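Uncharacterized protein (Bacteroides uniformis, PDB 4JPQ) is of unknown function but probably binds carbohydrate through a carbohydrate-binding family 9 domain. Local coordinates at residues R101-E106 and A165-S170; V94-D99 and H169-L174; G133-W138 and M159-S164. All coordinates share one frame; numbering follows the deposited sequence.

In the fold
From the N terminus, the chain first meets contact 2 at the end of strand 89-95, then turns back into strand 102-108, where contact 1 begins. Contact 3 follows: 133-138 pairs with 159-164 at the end of strand 152-162, closing the shortest loop. The chain runs straight on into 165-170, which closes contact 1, and into 169-174, which closes contact 2, so the three loops nest, contact 3 innermost and contact 2 outermost. Contacts 1 and 2 share His169 and Ser170, and their centres lie about 8 Å apart. Together they tie the loop after strand 152-162 to the neighbouring strands 89-95 and 102-108.

Contact 1: residues R101-E106 and A165-S170; sequences RYYNFE and AFFQHS
Tyr103 carries this contact, its phenol reaching from strand 102-108 into the type I beta turn Phe166-His169. The hydroxyl is held twice: Gln168 N donates to Tyr103 OH at 2.8 Å, and Tyr103 OH and His169 ND1 are hydrogen-bonded at 2.7 Å. Both partners lie at the ring edge, near its plane. Tyr103 CG is anti to the carbonyl carbon (chi1 -63°), a turn that directs the ring at the loop. Over one ring face, toward the rim, sits Phe166 CD1, with the two ring planes oblique at 52°. Tyr103 also turns an edge toward the face of Phe167 in an offset edge-to-face pair, centroids 5.7 Å apart. With His169 these three rings form an aromatic cluster pinning the loop to strand 102-108. Deeper in, Phe105 brings its edge to Phe166 CE1. The partly exposed side is looser: the extended Arg101 chain crosses Gln168 at about a right angle, Arg101 CD coming 3.6 Å from Gln168 OE1 without a hydrogen bond, while Arg101 CB lies at the edge of the His169 ring. Strand 102-108 is flanked by strands 89-95 and 113-118, and Phe105 also touches Met159 and Ile161 of strand 152-162, while Phe166 packs on Val94.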
# COMPACT_ATOMS: atom_id res chain seq x y z
N ARG A 101 4.15 -14.67 -9.28
CA ARG A 101 4.16 -14.37 -7.86
C ARG A 101 4.02 -12.86 -7.63
O ARG A 101 4.57 -12.05 -8.39
CB ARG A 101 5.45 -14.84 -7.19
CG ARG A 101 5.63 -16.34 -7.10
CD ARG A 101 6.84 -16.59 -6.17
NE ARG A 101 7.55 -17.87 -6.30
CZ ARG A 101 7.39 -18.97 -5.54
NH1 ARG A 101 6.49 -19.04 -4.55
NH2 ARG A 101 8.15 -20.04 -5.80
N TYR A 102 3.24 -12.51 -6.61
CA TYR A 102 3.03 -11.10 -6.21
C TYR A 102 2.96 -11.02 -4.69
O TYR A 102 2.83 -12.06 -4.01
CB TYR A 102 1.75 -10.50 -6.83
CG TYR A 102 0.47 -11.01 -6.24
CD1 TYR A 102 -0.08 -12.24 -6.64
CD2 TYR A 102 -0.20 -10.28 -5.26
CE1 TYR A 102 -1.26 -12.73 -6.08
CE2 TYR A 102 -1.38 -10.77 -4.67
CZ TYR A 102 -1.90 -11.97 -5.09
OH TYR A 102 -3.06 -12.42 -4.52
N TYR A 103 3.02 -9.78 -4.20
CA TYR A 103 2.96 -9.47 -2.79
C TYR A 103 1.87 -8.46 -2.51
O TYR A 103 1.54 -7.65 -3.37
CB TYR A 103 4.28 -8.84 -2.36
CG TYR A 103 5.47 -9.74 -2.50
CD1 TYR A 103 6.18 -9.83 -3.70
CD2 TYR A 103 5.92 -10.50 -1.41
CE1 TYR A 103 7.30 -10.65 -3.82
CE2 TYR A 103 7.03 -11.33 -1.51
CZ TYR A 103 7.72 -11.40 -2.72
OH TYR A 103 8.83 -12.21 -2.83
N ASN A 104 1.30 -8.51 -1.31
CA ASN A 104 0.31 -7.53 -0.86
C ASN A 104 0.72 -7.00 0.51
O ASN A 104 0.93 -7.79 1.44
CB ASN A 104 -1.13 -8.09 -0.83
CG ASN A 104 -1.27 -9.35 -0.01
OD1 ASN A 104 -0.53 -10.29 -0.22
ND2 ASN A 104 -2.19 -9.36 0.95
N PHE A 105 0.89 -5.69 0.59
CA PHE A 105 1.25 -4.99 1.81
C PHE A 105 0.01 -4.22 2.21
O PHE A 105 -0.34 -3.25 1.55
CB PHE A 105 2.41 -4.02 1.55
CG PHE A 105 3.68 -4.69 1.12
CD1 PHE A 105 3.88 -5.02 -0.22
CD2 PHE A 105 4.68 -4.96 2.03
CE1 PHE A 105 5.05 -5.62 -0.62
CE2 PHE A 105 5.86 -5.57 1.63
CZ PHE A 105 6.05 -5.90 0.31
N GLU A 106 -0.66 -4.67 3.27
CA GLU A 106 -1.88 -4.04 3.76
C GLU A 106 -1.56 -3.50 5.14
O GLU A 106 -1.06 -4.24 5.99
CB GLU A 106 -3.02 -5.06 3.80
CG GLU A 106 -3.26 -5.75 2.45
CD GLU A 106 -4.45 -6.70 2.42
OE1 GLU A 106 -5.32 -6.63 3.30
OE2 GLU A 106 -4.53 -7.52 1.48
N ALA A 165 12.48 -7.33 1.63
CA ALA A 165 11.11 -7.71 2.05
C ALA A 165 10.34 -8.49 0.99
O ALA A 165 9.29 -9.05 1.31
CB ALA A 165 10.30 -6.52 2.49
N PHE A 166 10.82 -8.54 -0.26
CA PHE A 166 10.24 -9.43 -1.27
C PHE A 166 10.80 -10.83 -0.94
O PHE A 166 11.64 -11.38 -1.66
CB PHE A 166 10.60 -8.97 -2.68
CG PHE A 166 10.01 -7.64 -3.05
CD1 PHE A 166 8.64 -7.42 -2.97
CD2 PHE A 166 10.81 -6.62 -3.57
CE1 PHE A 166 8.08 -6.20 -3.33
CE2 PHE A 166 10.26 -5.41 -3.96
CZ PHE A 166 8.90 -5.19 -3.84
N PHE A 167 10.25 -11.40 0.13
CA PHE A 167 10.78 -12.61 0.79
C PHE A 167 10.83 -13.91 -0.00
O PHE A 167 11.52 -14.84 0.42
CB PHE A 167 10.13 -12.82 2.18
CG PHE A 167 8.67 -13.18 2.17
CD1 PHE A 167 7.68 -12.20 2.13
CD2 PHE A 167 8.27 -14.51 2.28
CE1 PHE A 167 6.33 -12.55 2.14
CE2 PHE A 167 6.93 -14.87 2.30
CZ PHE A 167 5.95 -13.88 2.22
N GLN A 168 10.10 -13.97 -1.12
CA GLN A 168 10.13 -15.11 -2.04
C GLN A 168 11.01 -14.85 -3.28
O GLN A 168 10.97 -15.64 -4.22
CB GLN A 168 8.71 -15.47 -2.48
CG GLN A 168 7.77 -15.88 -1.36
CD GLN A 168 6.35 -16.14 -1.85
OE1 GLN A 168 5.89 -15.55 -2.83
NE2 GLN A 168 5.64 -17.04 -1.17
N HIS A 169 11.82 -13.77 -3.27
CA HIS A 169 12.72 -13.41 -4.40
C HIS A 169 14.09 -12.92 -3.92
O HIS A 169 14.27 -12.63 -2.74
CB HIS A 169 12.08 -12.29 -5.25
CG HIS A 169 10.83 -12.69 -5.95
ND1 HIS A 169 9.59 -12.68 -5.35
CD2 HIS A 169 10.62 -13.12 -7.22
CE1 HIS A 169 8.67 -13.09 -6.20
NE2 HIS A 169 9.27 -13.36 -7.34
N SER A 170 15.03 -12.85 -4.86
CA SER A 170 16.38 -12.33 -4.62
C SER A 170 16.51 -11.05 -5.43
O SER A 170 17.29 -10.97 -6.37
CB SER A 170 17.44 -13.35 -5.01
OG SER A 170 17.37 -14.47 -4.16

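Contact 2: residues V94-D99 and H169-L174; sequences VSPEGD and HSVGSL. With SO4 (sulfate ion), chain F.
Pro96 packs on one face of the His169 imidazole, a CH-pi contact in the carbohydrate-binding family 9 beta-sandwich, between the 89-95 to 102-108 connection and the loop after strand 152-162. Pro96 CG stands 4.2 Å from the ring centroid and only 8° off the ring normal, so the pyrrolidine meets the face nearly centrally. Asp99 comes instead to the ring edge, its carboxylate plane perpendicular to the imidazole, with Asp99 OD1 and OD2 each 3.5 Å from His169 NE2 and no hydrogen bond. The acid would probably still stabilise positive charge on the ring, whose ND1 is bonded to Tyr103 OH. Glu97, bent at chi2 (92°), slides past His169 in the opposite direction, and Glu97 OE2 reaches Val171 CG2 at 3.9 Å. Replacing His169 by an alanine would probably uncover the Pro96 ring and leave the Tyr103 hydroxyl without its imidazole partner. Val171 CG2 also touches Pro96 CG, on the buried side, where Pro96 rests on Met179 of strand 178-186. A water accepts from Ser170 N and donates to Glu97 OE2. Beyond it a sulfate, probably from the crystallisation liquor, is bound by backbone amides, with Ser173 N donating to its O4 at 2.8 Å.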
# COMPACT_ATOMS: atom_id res chain seq x y z
N VAL A 94 2.03 -5.74 -5.43
CA VAL A 94 3.11 -5.63 -6.43
C VAL A 94 3.78 -6.97 -6.79
O VAL A 94 4.02 -7.79 -5.91
CB VAL A 94 4.17 -4.59 -5.95
CG1 VAL A 94 4.86 -5.04 -4.66
CG2 VAL A 94 5.21 -4.29 -7.01
N SER A 95 4.06 -7.16 -8.09
CA SER A 95 4.77 -8.33 -8.64
C SER A 95 6.09 -7.74 -9.15
O SER A 95 6.07 -6.93 -10.09
CB SER A 95 3.99 -9.00 -9.78
OG SER A 95 4.75 -10.01 -10.44
N PRO A 96 7.24 -8.15 -8.60
CA PRO A 96 8.48 -7.48 -8.95
C PRO A 96 9.36 -8.04 -10.08
O PRO A 96 10.30 -7.34 -10.46
CB PRO A 96 9.24 -7.60 -7.63
CG PRO A 96 8.90 -8.98 -7.18
CD PRO A 96 7.52 -9.29 -7.71
N GLU A 97 9.07 -9.24 -10.60
CA GLU A 97 9.97 -9.86 -11.59
C GLU A 97 9.27 -10.30 -12.88
O GLU A 97 9.87 -11.04 -13.66
CB GLU A 97 10.67 -11.08 -10.93
CG GLU A 97 12.20 -11.24 -11.14
CD GLU A 97 13.02 -10.57 -10.02
OE1 GLU A 97 13.22 -9.34 -10.05
OE2 GLU A 97 13.49 -11.31 -9.11
N GLY A 98 8.04 -9.86 -13.12
CA GLY A 98 7.27 -10.29 -14.28
C GLY A 98 6.86 -11.77 -14.30
O GLY A 98 6.55 -12.29 -15.37
N ASP A 99 6.91 -12.44 -13.15
CA ASP A 99 6.46 -13.84 -13.00
C ASP A 99 5.09 -13.73 -12.32
O ASP A 99 4.62 -12.62 -12.04
CB ASP A 99 7.46 -14.73 -12.23
CG ASP A 99 7.62 -14.35 -10.75
OD1 ASP A 99 7.56 -13.14 -10.41
OD2 ASP A 99 7.84 -15.27 -9.94
N HIS A 169 11.82 -13.77 -3.27
CA HIS A 169 12.72 -13.41 -4.40
C HIS A 169 14.09 -12.92 -3.92
O HIS A 169 14.27 -12.63 -2.74
CB HIS A 169 12.08 -12.29 -5.25
CG HIS A 169 10.83 -12.69 -5.95
ND1 HIS A 169 9.59 -12.68 -5.35
CD2 HIS A 169 10.62 -13.12 -7.22
CE1 HIS A 169 8.67 -13.09 -6.20
NE2 HIS A 169 9.27 -13.36 -7.34
N SER A 170 15.03 -12.85 -4.86
CA SER A 170 16.38 -12.33 -4.62
C SER A 170 16.51 -11.05 -5.43
O SER A 170 17.29 -10.97 -6.37
CB SER A 170 17.44 -13.35 -5.01
OG SER A 170 17.37 -14.47 -4.16
N VAL A 171 15.71 -10.05 -5.07
CA VAL A 171 15.70 -8.76 -5.78
C VAL A 171 16.88 -7.97 -5.21
O VAL A 171 16.98 -7.78 -4.00
CB VAL A 171 14.35 -8.00 -5.63
CG1 VAL A 171 14.31 -6.78 -6.55
CG2 VAL A 171 13.18 -8.90 -6.00
N GLY A 172 17.76 -7.53 -6.10
CA GLY A 172 18.99 -6.82 -5.73
C GLY A 172 18.83 -5.32 -5.58
O GLY A 172 19.00 -4.79 -4.48
N SER A 173 18.50 -4.66 -6.69
CA SER A 173 18.38 -3.21 -6.76
C SER A 173 17.22 -2.76 -7.65
O SER A 173 17.03 -3.30 -8.73
CB SER A 173 19.68 -2.61 -7.30
OG SER A 173 19.58 -1.20 -7.43
N LEU A 174 16.51 -1.73 -7.21
CA LEU A 174 15.33 -1.20 -7.91
C LEU A 174 15.65 -0.34 -9.14
O LEU A 174 14.75 -0.11 -9.96
CB LEU A 174 14.48 -0.36 -6.94
CG LEU A 174 14.02 -1.03 -5.64
CD1 LEU A 174 13.38 -0.02 -4.71
CD2 LEU A 174 13.07 -2.19 -5.93
S SO4 F . 18.33 -7.92 -9.26
O1 SO4 F . 17.16 -8.53 -9.93
O2 SO4 F . 18.83 -8.84 -8.22
O3 SO4 F . 19.42 -7.68 -10.23
O4 SO4 F . 17.95 -6.63 -8.66
O HOH W 1 14.36 -13.91 -7.58

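Contact 3: residues G133-W138 and M159-S164; sequences GMVKRW and MVIPVS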
# COMPACT_ATOMS: atom_id res chain seq x y z
N GLY A 133 9.44 -6.92 10.35
CA GLY A 133 10.42 -6.04 10.97
C GLY A 133 11.23 -5.21 9.98
O GLY A 133 11.70 -4.14 10.33
N MSE A 134 11.43 -5.72 8.76
CA MSE A 134 12.13 -4.97 7.70
C MSE A 134 11.35 -3.76 7.22
O MSE A 134 11.96 -2.74 6.88
CB MSE A 134 12.41 -5.84 6.46
CG MSE A 134 13.52 -6.86 6.64
SE MSE A 134 13.41 -8.13 5.13
CE MSE A 134 14.58 -9.46 5.98
N VAL A 135 10.02 -3.85 7.19
CA VAL A 135 9.18 -2.75 6.66
C VAL A 135 8.95 -1.71 7.73
O VAL A 135 8.21 -1.96 8.69
CB VAL A 135 7.83 -3.25 6.10
CG1 VAL A 135 7.02 -2.08 5.55
CG2 VAL A 135 8.05 -4.31 5.02
N LYS A 136 9.59 -0.56 7.56
CA LYS A 136 9.45 0.54 8.50
C LYS A 136 8.16 1.24 8.13
O LYS A 136 7.80 1.31 6.95
CB LYS A 136 10.64 1.50 8.43
CG LYS A 136 11.97 0.86 8.77
CD LYS A 136 13.11 1.79 8.38
CE LYS A 136 14.47 1.23 8.77
NZ LYS A 136 15.55 2.22 8.53
N ARG A 137 7.46 1.71 9.15
CA ARG A 137 6.17 2.36 9.02
C ARG A 137 6.04 3.57 9.92
O ARG A 137 6.78 3.71 10.90
CB ARG A 137 5.11 1.39 9.46
CG ARG A 137 4.92 0.20 8.55
CD ARG A 137 4.33 -0.97 9.32
NE ARG A 137 5.33 -1.88 9.91
CZ ARG A 137 5.06 -2.86 10.78
NH1 ARG A 137 3.83 -3.06 11.27
NH2 ARG A 137 6.05 -3.63 11.21
N TRP A 138 5.07 4.42 9.58
CA TRP A 138 4.68 5.57 10.39
C TRP A 138 3.27 5.99 10.00
O TRP A 138 2.93 5.97 8.82
CB TRP A 138 5.65 6.76 10.21
CG TRP A 138 5.12 8.06 10.82
CD1 TRP A 138 5.29 8.49 12.10
CD2 TRP A 138 4.29 9.03 10.18
NE1 TRP A 138 4.64 9.69 12.29
CE2 TRP A 138 4.01 10.04 11.13
CE3 TRP A 138 3.77 9.16 8.88
CZ2 TRP A 138 3.24 11.18 10.83
CZ3 TRP A 138 2.98 10.31 8.58
CH2 TRP A 138 2.73 11.30 9.56
N MSE A 159 5.12 3.75 4.35
CA MSE A 159 5.74 2.43 4.34
C MSE A 159 7.06 2.58 3.63
O MSE A 159 7.12 3.16 2.54
CB MSE A 159 4.90 1.40 3.58
CG MSE A 159 3.66 0.98 4.36
SE MSE A 159 2.84 -0.57 3.48
CE MSE A 159 1.32 0.24 2.51
N VAL A 160 8.12 2.06 4.25
CA VAL A 160 9.47 2.00 3.65
C VAL A 160 9.71 0.50 3.45
O VAL A 160 9.94 -0.23 4.42
CB VAL A 160 10.52 2.63 4.56
CG1 VAL A 160 11.90 2.59 3.92
CG2 VAL A 160 10.13 4.06 4.90
N ILE A 161 9.60 0.04 2.21
CA ILE A 161 9.69 -1.39 1.87
C ILE A 161 11.08 -1.73 1.30
O ILE A 161 11.35 -1.40 0.15
CB ILE A 161 8.58 -1.77 0.87
CG1 ILE A 161 7.20 -1.50 1.47
CG2 ILE A 161 8.69 -3.24 0.46
CD1 ILE A 161 6.06 -1.55 0.48
N PRO A 162 11.96 -2.36 2.11
CA PRO A 162 13.26 -2.73 1.55
C PRO A 162 13.12 -3.83 0.51
O PRO A 162 12.22 -4.66 0.59
CB PRO A 162 14.05 -3.26 2.76
CG PRO A 162 13.34 -2.71 3.93
CD PRO A 162 11.90 -2.78 3.52
N VAL A 163 14.05 -3.84 -0.44
CA VAL A 163 14.08 -4.83 -1.51
C VAL A 163 14.11 -6.29 -0.95
O VAL A 163 13.51 -7.20 -1.53
CB VAL A 163 15.25 -4.49 -2.47
CG1 VAL A 163 16.61 -4.85 -1.86
CG2 VAL A 163 15.06 -5.15 -3.80
N SER A 164 14.76 -6.48 0.20
CA SER A 164 14.80 -7.77 0.92
C SER A 164 13.45 -8.24 1.43
O SER A 164 13.28 -9.43 1.67
CB SER A 164 15.78 -7.70 2.10
OG SER A 164 15.44 -6.64 2.98
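Lys136 O receives Val160 N at 2.8 Å in a nearly straight hydrogen bond (170°). Its companion, Lys136 N to Val160 O, is longer at 3.2 Å and more bent. The two bonds make Lys136 and Val160 an antiparallel hydrogen-bonded pair; Arg137 and Met159 form the adjoining non-hydrogen-bonded pair. Lys136 and Val160 put their side chains on one face and touch at CB, while the extended lysine leads off to Ser17. On the face of Arg137 and Met159, Arg137 NE turns back to donate to Val135 O at 3.1 Å, and its NH1 continues to Gly111 and Asp80. Val135 and Ile161 lie side by side, pointing the same way; Val135 CG1, anti to the backbone N (chi1 -179°), meets Ile161 CG1 at 4.1 Å. Where strand pairing ends, the selenomethionine Met134 CB touches Pro162 CG at 4.1 Å, and its chain extends until Met134 SE lies 3.3 Å from Ser164 OG. Backbone bonds therefore fix the register of strand 136-139 against strand 152-162, whereas the join to helix 129-134 has no hydrogen bond across it and rests on packing, largely apolar, and the arginine's charge is met by Asp80.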